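Side-chain contacts in calcium homeostasis modulator protein 5 (Homo sapiens, PDB 7D60), which oligomerizes into undecameric, cone-shaped assemblies that may act as large-pore ion channels with gating and conductance probably regulated by membrane lipids: residues Asn83-Lys86 / Ile87-Arg90; His92-Arg95 / Phe96-Val99; Phe193-Leu196 / Thr197-Ala201. One frame throughout, in Å; residues are numbered along the deposited sequence.

In the fold
Interactions 1 and 2 follow each other on the probably cytoplasmic connection into helix 95-106, their centres about 10 Å apart, touching where Ile87 and Phe88 meet Phe96. Interaction 1 is a surface turn closed by two backbone hydrogen bonds to one carbonyl oxygen, with an aromatic edge and two close arginines. Partly buried, interaction 2 sits where the chain enters helix 95-106 and adds sulfur, cationic and aromatic groups. Interaction 3, also partly buried, lies on helix 168-203, where threonine hydroxyl bonds and a CH-pi contact add to backbone helical bonds. The last two share one bound lipid and meet between Tyr98 and Ala201. Interactions 1 and 3 lie about 18 Å apart at their nearest atoms.

Interaction 1. Residues Asn83-Lys86 / Ile87-Arg90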
ATOM      1  N   ASN A  83     -32.257 -47.671 -35.775  1.00 61.95           N
ATOM      2  CA  ASN A  83     -32.123 -49.114 -35.676  1.00 61.95           C
ATOM      3  C   ASN A  83     -31.814 -49.475 -34.229  1.00 61.95           C
ATOM      4  O   ASN A  83     -30.690 -49.251 -33.765  1.00 61.95           O
ATOM      5  CB  ASN A  83     -31.029 -49.634 -36.606  1.00 61.95           C
ATOM      6  CG  ASN A  83     -31.085 -51.134 -36.782  1.00 61.95           C
ATOM      7  OD1 ASN A  83     -32.160 -51.709 -36.938  1.00 61.95           O
ATOM      8  ND2 ASN A  83     -29.928 -51.777 -36.757  1.00 61.95           N
ATOM      9  N   PRO A  84     -32.781 -50.019 -33.482  1.00 66.09           N
ATOM     10  CA  PRO A  84     -32.538 -50.318 -32.063  1.00 66.09           C
ATOM     11  C   PRO A  84     -31.621 -51.504 -31.827  1.00 66.09           C
ATOM     12  O   PRO A  84     -31.135 -51.666 -30.701  1.00 66.09           O
ATOM     13  CB  PRO A  84     -33.944 -50.594 -31.515  1.00 66.09           C
ATOM     14  CG  PRO A  84     -34.883 -50.046 -32.540  1.00 66.09           C
ATOM     15  CD  PRO A  84     -34.191 -50.216 -33.846  1.00 66.09           C
ATOM     16  N   ARG A  85     -31.344 -52.319 -32.844  1.00 70.47           N
ATOM     17  CA  ARG A  85     -30.495 -53.489 -32.670  1.00 70.47           C
ATOM     18  C   ARG A  85     -29.016 -53.146 -32.546  1.00 70.47           C
ATOM     19  O   ARG A  85     -28.215 -54.046 -32.277  1.00 70.47           O
ATOM     20  CB  ARG A  85     -30.703 -54.459 -33.831  1.00 70.47           C
ATOM     21  CG  ARG A  85     -32.145 -54.896 -34.007  1.00 70.47           C
ATOM     22  CD  ARG A  85     -32.646 -55.656 -32.784  1.00 70.47           C
ATOM     23  NE  ARG A  85     -33.613 -54.887 -32.005  1.00 70.47           N
ATOM     24  CZ  ARG A  85     -34.261 -55.359 -30.945  1.00 70.47           C
ATOM     25  NH1 ARG A  85     -34.048 -56.601 -30.533  1.00 70.47           N
ATOM     26  NH2 ARG A  85     -35.125 -54.589 -30.294  1.00 70.47           N
ATOM     27  N   LYS A  86     -28.627 -51.888 -32.741  1.00 63.03           N
ATOM     28  CA  LYS A  86     -27.256 -51.486 -32.460  1.00 63.03           C
ATOM     29  C   LYS A  86     -27.041 -51.138 -30.996  1.00 63.03           C
ATOM     30  O   LYS A  86     -25.905 -50.860 -30.600  1.00 63.03           O
ATOM     31  CB  LYS A  86     -26.859 -50.301 -33.340  1.00 63.03           C
ATOM     32  CG  LYS A  86     -27.433 -48.973 -32.900  1.00 63.03           C
ATOM     33  CD  LYS A  86     -27.194 -47.907 -33.952  1.00 63.03           C
ATOM     34  CE  LYS A  86     -28.289 -46.860 -33.926  1.00 63.03           C
ATOM     35  NZ  LYS A  86     -28.045 -45.791 -34.926  1.00 63.03           N
ATOM     36  N   ILE A  87     -28.101 -51.146 -30.190  1.00 67.04           N
ATOM     37  CA  ILE A  87     -28.008 -50.890 -28.759  1.00 67.04           C
ATOM     38  C   ILE A  87     -28.351 -52.192 -28.045  1.00 67.04           C
ATOM     39  O   ILE A  87     -27.922 -52.430 -26.911  1.00 67.04           O
ATOM     40  CB  ILE A  87     -28.935 -49.728 -28.353  1.00 67.04           C
ATOM     41  CG1 ILE A  87     -28.671 -48.528 -29.257  1.00 67.04           C
ATOM     42  CG2 ILE A  87     -28.664 -49.271 -26.944  1.00 67.04           C
ATOM     43  CD1 ILE A  87     -29.631 -47.401 -29.061  1.00 67.04           C
ATOM     44  N   PHE A  88     -29.090 -53.064 -28.728  1.00 71.41           N
ATOM     45  CA  PHE A  88     -29.362 -54.424 -28.275  1.00 71.41           C
ATOM     46  C   PHE A  88     -28.697 -55.426 -29.210  1.00 71.41           C
ATOM     47  O   PHE A  88     -29.386 -56.025 -30.046  1.00 71.41           O
ATOM     48  CB  PHE A  88     -30.864 -54.706 -28.239  1.00 71.41           C
ATOM     49  CG  PHE A  88     -31.635 -53.797 -27.341  1.00 71.41           C
ATOM     50  CD1 PHE A  88     -31.730 -54.060 -25.989  1.00 71.41           C
ATOM     51  CD2 PHE A  88     -32.281 -52.684 -27.853  1.00 71.41           C
ATOM     52  CE1 PHE A  88     -32.450 -53.228 -25.162  1.00 71.41           C
ATOM     53  CE2 PHE A  88     -33.001 -51.842 -27.029  1.00 71.41           C
ATOM     54  CZ  PHE A  88     -33.083 -52.114 -25.681  1.00 71.41           C
ATOM     55  N   PRO A  89     -27.388 -55.646 -29.115  1.00 75.18           N
ATOM     56  CA  PRO A  89     -26.720 -56.543 -30.063  1.00 75.18           C
ATOM     57  C   PRO A  89     -27.027 -58.003 -29.754  1.00 75.18           C
ATOM     58  O   PRO A  89     -27.609 -58.346 -28.726  1.00 75.18           O
ATOM     59  CB  PRO A  89     -25.235 -56.226 -29.872  1.00 75.18           C
ATOM     60  CG  PRO A  89     -25.127 -55.688 -28.502  1.00 75.18           C
ATOM     61  CD  PRO A  89     -26.464 -55.144 -28.085  1.00 75.18           C
ATOM     62  N   ARG A  90     -26.621 -58.869 -30.684  1.00 79.75           N
ATOM     63  CA  ARG A  90     -27.037 -60.265 -30.619  1.00 79.75           C
ATOM     64  C   ARG A  90     -26.156 -61.087 -29.688  1.00 79.75           C
ATOM     65  O   ARG A  90     -26.656 -61.956 -28.966  1.00 79.75           O
ATOM     66  CB  ARG A  90     -27.045 -60.875 -32.020  1.00 79.75           C
ATOM     67  CG  ARG A  90     -28.072 -60.257 -32.955  1.00 79.75           C
ATOM     68  CD  ARG A  90     -29.426 -60.954 -32.855  1.00 79.75           C
ATOM     69  NE  ARG A  90     -30.208 -60.497 -31.707  1.00 79.75           N
ATOM     70  CZ  ARG A  90     -30.952 -59.396 -31.697  1.00 79.75           C
ATOM     71  NH1 ARG A  90     -31.029 -58.634 -32.778  1.00 79.75           N
ATOM     72  NH2 ARG A  90     -31.624 -59.061 -30.604  1.00 79.75           N
TER
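Pro84 opens the contact through its carbonyl oxygen, which collects two backbone N-H groups and closes a short 3-10 turn in the loop between helices 71-77 and 95-106: Ile87 N donates to Pro84 O at 3.1 Å from well above the carbonyl plane, and Phe88 N reaches Pro84 O at 3.2 Å within that plane. Phe88 CD2 lies 3.2 Å from Pro84 O, which sits at the ring edge. With chi1 at -59°, Phe88 CG lies beside its backbone N, which brings that edge up to the oxygen. Were an alanine here instead, the edge would go, and Phe96, which also meets the ring, and the Arg85 guanidinium would probably lose their aromatic neighbour. Arg85 bends at chi2 and chi3, bringing one guanidinium face to Phe88 CD2, while its CD lies in the plane of the Arg90 guanidinium, 3.4 Å from Arg90 NH1. Lys86 runs extended beyond CG, its CG lying 3.9 Å from Ile87 CG1; its NZ is held by Glu263 and by Ser208 of the second subunit. The chemistry is uneven: Lys86 has its anion, whereas Arg85 NH1 and Arg90 NH2, 3.5 Å apart on nearly coplanar guanidinium groups, would probably repel each other.

Interaction 2. Residues His92-Arg95 / Phe96-Val99. With PA8 (1,2-dioctanoyl-sn-glycero-3-phosphate), chain N.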
ATOM      1  N   HIS A  92     -24.092 -59.927 -27.084  1.00 70.36           N
ATOM      2  CA  HIS A  92     -24.179 -59.418 -25.718  1.00 70.36           C
ATOM      3  C   HIS A  92     -25.491 -58.653 -25.596  1.00 70.36           C
ATOM      4  O   HIS A  92     -25.521 -57.428 -25.724  1.00 70.36           O
ATOM      5  CB  HIS A  92     -22.981 -58.526 -25.388  1.00 70.36           C
ATOM      6  CG  HIS A  92     -21.669 -59.079 -25.849  1.00 70.36           C
ATOM      7  ND1 HIS A  92     -21.222 -58.950 -27.146  1.00 70.36           N
ATOM      8  CD2 HIS A  92     -20.707 -59.763 -25.186  1.00 70.36           C
ATOM      9  CE1 HIS A  92     -20.043 -59.532 -27.264  1.00 70.36           C
ATOM     10  NE2 HIS A  92     -19.707 -60.033 -26.089  1.00 70.36           N
ATOM     11  N   SER A  93     -26.575 -59.373 -25.318  1.00 71.73           N
ATOM     12  CA  SER A  93     -27.881 -58.738 -25.207  1.00 71.73           C
ATOM     13  C   SER A  93     -28.110 -58.089 -23.851  1.00 71.73           C
ATOM     14  O   SER A  93     -29.105 -57.379 -23.685  1.00 71.73           O
ATOM     15  CB  SER A  93     -28.987 -59.759 -25.480  1.00 71.73           C
ATOM     16  OG  SER A  93     -30.251 -59.125 -25.566  1.00 71.73           O
ATOM     17  N   CYS A  94     -27.221 -58.311 -22.886  1.00 67.08           N
ATOM     18  CA  CYS A  94     -27.375 -57.785 -21.538  1.00 67.08           C
ATOM     19  C   CYS A  94     -26.341 -56.717 -21.208  1.00 67.08           C
ATOM     20  O   CYS A  94     -26.227 -56.318 -20.046  1.00 67.08           O
ATOM     21  CB  CYS A  94     -27.301 -58.927 -20.522  1.00 67.08           C
ATOM     22  SG  CYS A  94     -28.207 -58.650 -18.975  1.00 67.08           S
ATOM     23  N   ARG A  95     -25.578 -56.247 -22.195  1.00 58.65           N
ATOM     24  CA  ARG A  95     -24.658 -55.144 -21.950  1.00 58.65           C
ATOM     25  C   ARG A  95     -25.382 -53.804 -21.876  1.00 58.65           C
ATOM     26  O   ARG A  95     -24.894 -52.882 -21.212  1.00 58.65           O
ATOM     27  CB  ARG A  95     -23.566 -55.118 -23.030  1.00 58.65           C
ATOM     28  CG  ARG A  95     -22.458 -54.117 -22.743  1.00 58.65           C
ATOM     29  CD  ARG A  95     -21.218 -54.239 -23.582  1.00 58.65           C
ATOM     30  NE  ARG A  95     -20.458 -52.993 -23.520  1.00 58.65           N
ATOM     31  CZ  ARG A  95     -19.673 -52.622 -22.510  1.00 58.65           C
ATOM     32  NH1 ARG A  95     -19.507 -53.402 -21.448  1.00 58.65           N
ATOM     33  NH2 ARG A  95     -19.040 -51.460 -22.568  1.00 58.65           N
ATOM     34  N   PHE A  96     -26.559 -53.694 -22.501  1.00 57.80           N
ATOM     35  CA  PHE A  96     -27.345 -52.466 -22.423  1.00 57.80           C
ATOM     36  C   PHE A  96     -27.778 -52.158 -20.995  1.00 57.80           C
ATOM     37  O   PHE A  96     -27.807 -50.991 -20.595  1.00 57.80           O
ATOM     38  CB  PHE A  96     -28.568 -52.571 -23.329  1.00 57.80           C
ATOM     39  CG  PHE A  96     -29.561 -51.467 -23.131  1.00 57.80           C
ATOM     40  CD1 PHE A  96     -29.266 -50.179 -23.533  1.00 57.80           C
ATOM     41  CD2 PHE A  96     -30.785 -51.713 -22.528  1.00 57.80           C
ATOM     42  CE1 PHE A  96     -30.174 -49.158 -23.353  1.00 57.80           C
ATOM     43  CE2 PHE A  96     -31.695 -50.695 -22.342  1.00 57.80           C
ATOM     44  CZ  PHE A  96     -31.388 -49.416 -22.757  1.00 57.80           C
ATOM     45  N   PHE A  97     -28.082 -53.188 -20.207  1.00 57.16           N
ATOM     46  CA  PHE A  97     -28.436 -52.969 -18.812  1.00 57.16           C
ATOM     47  C   PHE A  97     -27.214 -52.713 -17.947  1.00 57.16           C
ATOM     48  O   PHE A  97     -27.333 -52.077 -16.896  1.00 57.16           O
ATOM     49  CB  PHE A  97     -29.219 -54.163 -18.278  1.00 57.16           C
ATOM     50  CG  PHE A  97     -30.535 -54.361 -18.956  1.00 57.16           C
ATOM     51  CD1 PHE A  97     -31.616 -53.560 -18.639  1.00 57.16           C
ATOM     52  CD2 PHE A  97     -30.689 -55.343 -19.918  1.00 57.16           C
ATOM     53  CE1 PHE A  97     -32.832 -53.735 -19.266  1.00 57.16           C
ATOM     54  CE2 PHE A  97     -31.904 -55.525 -20.550  1.00 57.16           C
ATOM     55  CZ  PHE A  97     -32.975 -54.719 -20.221  1.00 57.16           C
ATOM     56  N   TYR A  98     -26.042 -53.191 -18.358  1.00 52.20           N
ATOM     57  CA  TYR A  98     -24.836 -52.903 -17.593  1.00 52.20           C
ATOM     58  C   TYR A  98     -24.407 -51.455 -17.772  1.00 52.20           C
ATOM     59  O   TYR A  98     -23.906 -50.832 -16.829  1.00 52.20           O
ATOM     60  CB  TYR A  98     -23.709 -53.851 -17.999  1.00 52.20           C
ATOM     61  CG  TYR A  98     -22.404 -53.584 -17.284  1.00 52.20           C
ATOM     62  CD1 TYR A  98     -22.198 -54.036 -15.990  1.00 52.20           C
ATOM     63  CD2 TYR A  98     -21.377 -52.882 -17.904  1.00 52.20           C
ATOM     64  CE1 TYR A  98     -21.010 -53.792 -15.331  1.00 52.20           C
ATOM     65  CE2 TYR A  98     -20.192 -52.631 -17.254  1.00 52.20           C
ATOM     66  CZ  TYR A  98     -20.012 -53.088 -15.970  1.00 52.20           C
ATOM     67  OH  TYR A  98     -18.823 -52.836 -15.330  1.00 52.20           O
ATOM     68  N   VAL A  99     -24.572 -50.909 -18.976  1.00 50.68           N
ATOM     69  CA  VAL A  99     -24.231 -49.508 -19.196  1.00 50.68           C
ATOM     70  C   VAL A  99     -25.258 -48.607 -18.529  1.00 50.68           C
ATOM     71  O   VAL A  99     -24.899 -47.636 -17.857  1.00 50.68           O
ATOM     72  CB  VAL A  99     -24.099 -49.213 -20.701  1.00 50.68           C
ATOM     73  CG1 VAL A  99     -23.705 -47.771 -20.923  1.00 50.68           C
ATOM     74  CG2 VAL A  99     -23.069 -50.118 -21.320  1.00 50.68           C
TER
HETATM   75  O1  PA8 N 303     -15.293 -46.509 -15.365  1.00 57.20           O
HETATM   76  O2  PA8 N 303     -16.508 -48.627 -15.080  1.00 57.20           O
HETATM   77  P1  PA8 N 303     -15.597 -47.632 -14.404  1.00 57.20           P
HETATM   78  O3  PA8 N 303     -14.311 -48.321 -14.012  1.00 57.20           O
HETATM   79  O4  PA8 N 303     -16.325 -47.021 -13.055  1.00 57.20           O
HETATM   80  C1  PA8 N 303     -16.592 -47.872 -11.978  1.00 57.20           C
HETATM   81  C2  PA8 N 303     -18.101 -48.104 -11.916  1.00 57.20           C
HETATM   82  C3  PA8 N 303     -18.420 -49.495 -12.461  1.00 57.20           C
HETATM   83  O5  PA8 N 303     -19.224 -50.188 -11.552  1.00 57.20           O
HETATM   84  C4  PA8 N 303     -20.565 -50.277 -11.934  1.00 57.20           C
HETATM   85  O6  PA8 N 303     -21.168 -49.298 -12.189  1.00 57.20           O
HETATM   86  C5  PA8 N 303     -21.275 -51.621 -12.019  1.00 57.20           C
HETATM   87  C6  PA8 N 303     -22.790 -51.440 -12.077  1.00 57.20           C
HETATM   88  C7  PA8 N 303     -23.494 -52.575 -12.812  1.00 57.20           C
HETATM   89  O7  PA8 N 303     -18.554 -48.001 -10.595  1.00 57.20           O
HETATM   90  C12 PA8 N 303     -19.526 -47.018 -10.354  1.00 57.20           C
HETATM   91  O8  PA8 N 303     -19.818 -46.232 -11.196  1.00 57.20           O
HETATM   92  C13 PA8 N 303     -20.214 -46.959  -8.989  1.00 57.20           C
HETATM   93  C14 PA8 N 303     -20.565 -45.536  -8.559  1.00 57.20           C
HETATM   94  C15 PA8 N 303     -20.827 -45.421  -7.059  1.00 57.20           C
HETATM   95  C16 PA8 N 303     -22.243 -45.830  -6.660  1.00 57.20           C
HETATM   96  C17 PA8 N 303     -22.827 -44.899  -5.598  1.00 57.20           C
HETATM   97  C18 PA8 N 303     -24.197 -45.354  -5.100  1.00 57.20           C
HETATM   98  C19 PA8 N 303     -24.603 -44.676  -3.796  1.00 57.20           C
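Two backbone hydrogen bonds converge on Arg95 O: Val99 N donates to Arg95 O over 3.0 Å with an N-H...O angle of 157°, and Tyr98 N reaches the same oxygen only weakly. The Val99 bond spans four residues, the spacing of an alpha-helical turn.

Arg95 supplies the cationic side chain. Its CG stands opposite the backbone N (chi1 -172°), and the chain runs extended as far as NE, which brings the guanidinium beside Val99 and Tyr98. Val99 CG2 then sits over one guanidinium face, 4.3 Å above its plane and offset toward the rim. Arg95 NH1 comes to 4.0 Å from Tyr98 CD2, with the guanidinium and ring planes 34° apart. The contact lies at the N-terminal part of helix 95-106, which leads from the probably cytoplasmic connection into the S3 transmembrane helix.

A sulfur-aromatic contact joins Cys94 to Phe97. Cys94 SG lies 5.5 Å from the centroid of the Phe97 ring, approaching obliquely, and its nearest ring atom is Phe97 CD2 at 4.2 Å.

Apolar contact with the bound lipid is made by Tyr98, part of a pocket for 1,2-dioctanoyl-sn-glycero-3-phosphate. Its CD1 is 3.7 Å from C7 of the lipid, the last modelled carbon of one acyl chain, while the opposite ring edge carries the CD2 atom that meets Arg95.

Interaction 3. Residues Phe193-Leu196 / Thr197-Ala201; sequences FSLL and TTCYA. With PA8 (1,2-dioctanoyl-sn-glycero-3-phosphate), chain N.
Near its cytoplasmic end, the S4 transmembrane helix (helix 168-203) turns one flank toward a bound 1,2-dioctanoyl-sn-glycero-3-phosphate, and this contact is the stretch where threonine hydroxyls bond back to the preceding turn. The clearest case is Thr198: its OG1 donates to Ser194 O at 3.0 Å, nearly in line with the C=O bond (C=O...O angle 170°). Chi1 of -59° sets OG1 beside the backbone N, pointing it back along the helix, and leaves it 3.8 Å from lipid O7. Ser194 O thus receives a hydroxyl as well as the weak main-chain bond from Thr198 N. Thr197 repeats the pattern less firmly, its N and OG1 both making weak bonds to Phe193 O.

The two branches of Thr197 divide the work. Chi1 of 64° tucks OG1 between the backbone N and carbonyl carbon and sends CG2 over one face of the Phe193 ring, a CH-pi contact with CG2 4.0 Å from the ring centroid. Two positions further along, Cys199 N makes an ordinary helical bond to Leu195 O at 3.1 Å, and Leu195 CG touches Cys199 SG at 4.3 Å.

On the lipid side, Ser194 OG meets C15 of one acyl chain at 3.6 Å, and Ala201 CB approaches the ester oxygen O5 at 3.6 Å. Ala201 also packs against Tyr98 at the start of helix 95-106. Toward a third subunit, Ser194 and Leu195 lie on Phe68 at the end of its helix 47-68, and Thr198 and Cys199 on Trp74 of its helix 71-77.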
ATOM      1  N   PHE A 193     -21.850 -49.995   0.170  1.00 40.41           N
ATOM      2  CA  PHE A 193     -22.412 -50.449  -1.096  1.00 40.41           C
ATOM      3  C   PHE A 193     -21.629 -49.903  -2.282  1.00 40.41           C
ATOM      4  O   PHE A 193     -21.575 -50.543  -3.335  1.00 40.41           O
ATOM      5  CB  PHE A 193     -23.882 -50.035  -1.180  1.00 40.41           C
ATOM      6  CG  PHE A 193     -24.561 -50.442  -2.451  1.00 40.41           C
ATOM      7  CD1 PHE A 193     -24.924 -51.759  -2.666  1.00 40.41           C
ATOM      8  CD2 PHE A 193     -24.843 -49.504  -3.433  1.00 40.41           C
ATOM      9  CE1 PHE A 193     -25.551 -52.134  -3.838  1.00 40.41           C
ATOM     10  CE2 PHE A 193     -25.467 -49.875  -4.605  1.00 40.41           C
ATOM     11  CZ  PHE A 193     -25.823 -51.189  -4.807  1.00 40.41           C
ATOM     12  N   SER A 194     -21.007 -48.734  -2.128  1.00 40.53           N
ATOM     13  CA  SER A 194     -20.240 -48.148  -3.219  1.00 40.53           C
ATOM     14  C   SER A 194     -18.928 -48.887  -3.441  1.00 40.53           C
ATOM     15  O   SER A 194     -18.447 -48.980  -4.574  1.00 40.53           O
ATOM     16  CB  SER A 194     -19.981 -46.673  -2.933  1.00 40.53           C
ATOM     17  OG  SER A 194     -19.129 -46.107  -3.903  1.00 40.53           O
ATOM     18  N   LEU A 195     -18.328 -49.413  -2.375  1.00 37.84           N
ATOM     19  CA  LEU A 195     -17.114 -50.203  -2.524  1.00 37.84           C
ATOM     20  C   LEU A 195     -17.414 -51.612  -3.007  1.00 37.84           C
ATOM     21  O   LEU A 195     -16.591 -52.212  -3.701  1.00 37.84           O
ATOM     22  CB  LEU A 195     -16.349 -50.249  -1.199  1.00 37.84           C
ATOM     23  CG  LEU A 195     -14.970 -50.916  -1.174  1.00 37.84           C
ATOM     24  CD1 LEU A 195     -13.883 -49.956  -1.609  1.00 37.84           C
ATOM     25  CD2 LEU A 195     -14.668 -51.476   0.195  1.00 37.84           C
ATOM     26  N   LEU A 196     -18.587 -52.145  -2.676  1.00 38.31           N
ATOM     27  CA  LEU A 196     -18.889 -53.527  -3.021  1.00 38.31           C
ATOM     28  C   LEU A 196     -19.205 -53.696  -4.501  1.00 38.31           C
ATOM     29  O   LEU A 196     -19.001 -54.780  -5.051  1.00 38.31           O
ATOM     30  CB  LEU A 196     -20.052 -54.031  -2.174  1.00 38.31           C
ATOM     31  CG  LEU A 196     -20.037 -55.522  -1.864  1.00 38.31           C
ATOM     32  CD1 LEU A 196     -18.774 -55.874  -1.119  1.00 38.31           C
ATOM     33  CD2 LEU A 196     -21.258 -55.909  -1.058  1.00 38.31           C
ATOM     34  N   THR A 197     -19.706 -52.654  -5.158  1.00 40.01           N
ATOM     35  CA  THR A 197     -20.004 -52.747  -6.581  1.00 40.01           C
ATOM     36  C   THR A 197     -18.833 -52.327  -7.450  1.00 40.01           C
ATOM     37  O   THR A 197     -18.718 -52.800  -8.584  1.00 40.01           O
ATOM     38  CB  THR A 197     -21.226 -51.897  -6.935  1.00 40.01           C
ATOM     39  OG1 THR A 197     -20.945 -50.516  -6.687  1.00 40.01           O
ATOM     40  CG2 THR A 197     -22.420 -52.322  -6.109  1.00 40.01           C
ATOM     41  N   THR A 198     -17.964 -51.450  -6.951  1.00 39.52           N
ATOM     42  CA  THR A 198     -16.742 -51.129  -7.677  1.00 39.52           C
ATOM     43  C   THR A 198     -15.768 -52.300  -7.653  1.00 39.52           C
ATOM     44  O   THR A 198     -15.132 -52.604  -8.666  1.00 39.52           O
ATOM     45  CB  THR A 198     -16.109 -49.872  -7.083  1.00 39.52           C
ATOM     46  OG1 THR A 198     -17.041 -48.792  -7.166  1.00 39.52           O
ATOM     47  CG2 THR A 198     -14.859 -49.481  -7.831  1.00 39.52           C
ATOM     48  N   CYS A 199     -15.666 -52.991  -6.516  1.00 39.43           N
ATOM     49  CA  CYS A 199     -14.768 -54.135  -6.413  1.00 39.43           C
ATOM     50  C   CYS A 199     -15.266 -55.320  -7.222  1.00 39.43           C
ATOM     51  O   CYS A 199     -14.462 -56.132  -7.683  1.00 39.43           O
ATOM     52  CB  CYS A 199     -14.594 -54.544  -4.952  1.00 39.43           C
ATOM     53  SG  CYS A 199     -13.344 -53.617  -4.051  1.00 39.43           S
ATOM     54  N   TYR A 200     -16.575 -55.443  -7.403  1.00 40.33           N
ATOM     55  CA  TYR A 200     -17.108 -56.522  -8.219  1.00 40.33           C
ATOM     56  C   TYR A 200     -16.944 -56.245  -9.707  1.00 40.33           C
ATOM     57  O   TYR A 200     -16.829 -57.184 -10.497  1.00 40.33           O
ATOM     58  CB  TYR A 200     -18.579 -56.745  -7.881  1.00 40.33           C
ATOM     59  CG  TYR A 200     -19.182 -57.957  -8.536  1.00 40.33           C
ATOM     60  CD1 TYR A 200     -18.931 -59.227  -8.043  1.00 40.33           C
ATOM     61  CD2 TYR A 200     -20.004 -57.831  -9.646  1.00 40.33           C
ATOM     62  CE1 TYR A 200     -19.479 -60.341  -8.638  1.00 40.33           C
ATOM     63  CE2 TYR A 200     -20.555 -58.937 -10.249  1.00 40.33           C
ATOM     64  CZ  TYR A 200     -20.290 -60.189  -9.739  1.00 40.33           C
ATOM     65  OH  TYR A 200     -20.838 -61.300 -10.333  1.00 40.33           O
ATOM     66  N   ALA A 201     -16.936 -54.978 -10.107  1.00 37.98           N
ATOM     67  CA  ALA A 201     -16.743 -54.649 -11.510  1.00 37.98           C
ATOM     68  C   ALA A 201     -15.289 -54.781 -11.931  1.00 37.98           C
ATOM     69  O   ALA A 201     -15.014 -55.025 -13.108  1.00 37.98           O
ATOM     70  CB  ALA A 201     -17.241 -53.235 -11.792  1.00 37.98           C
TER
HETATM   71  O1  PA8 N 303     -15.293 -46.509 -15.365  1.00 57.20           O
HETATM   72  O2  PA8 N 303     -16.508 -48.627 -15.080  1.00 57.20           O
HETATM   73  P1  PA8 N 303     -15.597 -47.632 -14.404  1.00 57.20           P
HETATM   74  O3  PA8 N 303     -14.311 -48.321 -14.012  1.00 57.20           O
HETATM   75  O4  PA8 N 303     -16.325 -47.021 -13.055  1.00 57.20           O
HETATM   76  C1  PA8 N 303     -16.592 -47.872 -11.978  1.00 57.20           C
HETATM   77  C2  PA8 N 303     -18.101 -48.104 -11.916  1.00 57.20           C
HETATM   78  C3  PA8 N 303     -18.420 -49.495 -12.461  1.00 57.20           C
HETATM   79  O5  PA8 N 303     -19.224 -50.188 -11.552  1.00 57.20           O
HETATM   80  C4  PA8 N 303     -20.565 -50.277 -11.934  1.00 57.20           C
HETATM   81  O6  PA8 N 303     -21.168 -49.298 -12.189  1.00 57.20           O
HETATM   82  C5  PA8 N 303     -21.275 -51.621 -12.019  1.00 57.20           C
HETATM   83  C6  PA8 N 303     -22.790 -51.440 -12.077  1.00 57.20           C
HETATM   84  C7  PA8 N 303     -23.494 -52.575 -12.812  1.00 57.20           C
HETATM   85  O7  PA8 N 303     -18.554 -48.001 -10.595  1.00 57.20           O
HETATM   86  C12 PA8 N 303     -19.526 -47.018 -10.354  1.00 57.20           C
HETATM   87  O8  PA8 N 303     -19.818 -46.232 -11.196  1.00 57.20           O
HETATM   88  C13 PA8 N 303     -20.214 -46.959  -8.989  1.00 57.20           C
HETATM   89  C14 PA8 N 303     -20.565 -45.536  -8.559  1.00 57.20           C
HETATM   90  C15 PA8 N 303     -20.827 -45.421  -7.059  1.00 57.20           C
HETATM   91  C16 PA8 N 303     -22.243 -45.830  -6.660  1.00 57.20           C
HETATM   92  C17 PA8 N 303     -22.827 -44.899  -5.598  1.00 57.20           C
HETATM   93  C18 PA8 N 303     -24.197 -45.354  -5.100  1.00 57.20           C
HETATM   94  C19 PA8 N 303     -24.603 -44.676  -3.796  1.00 57.20           C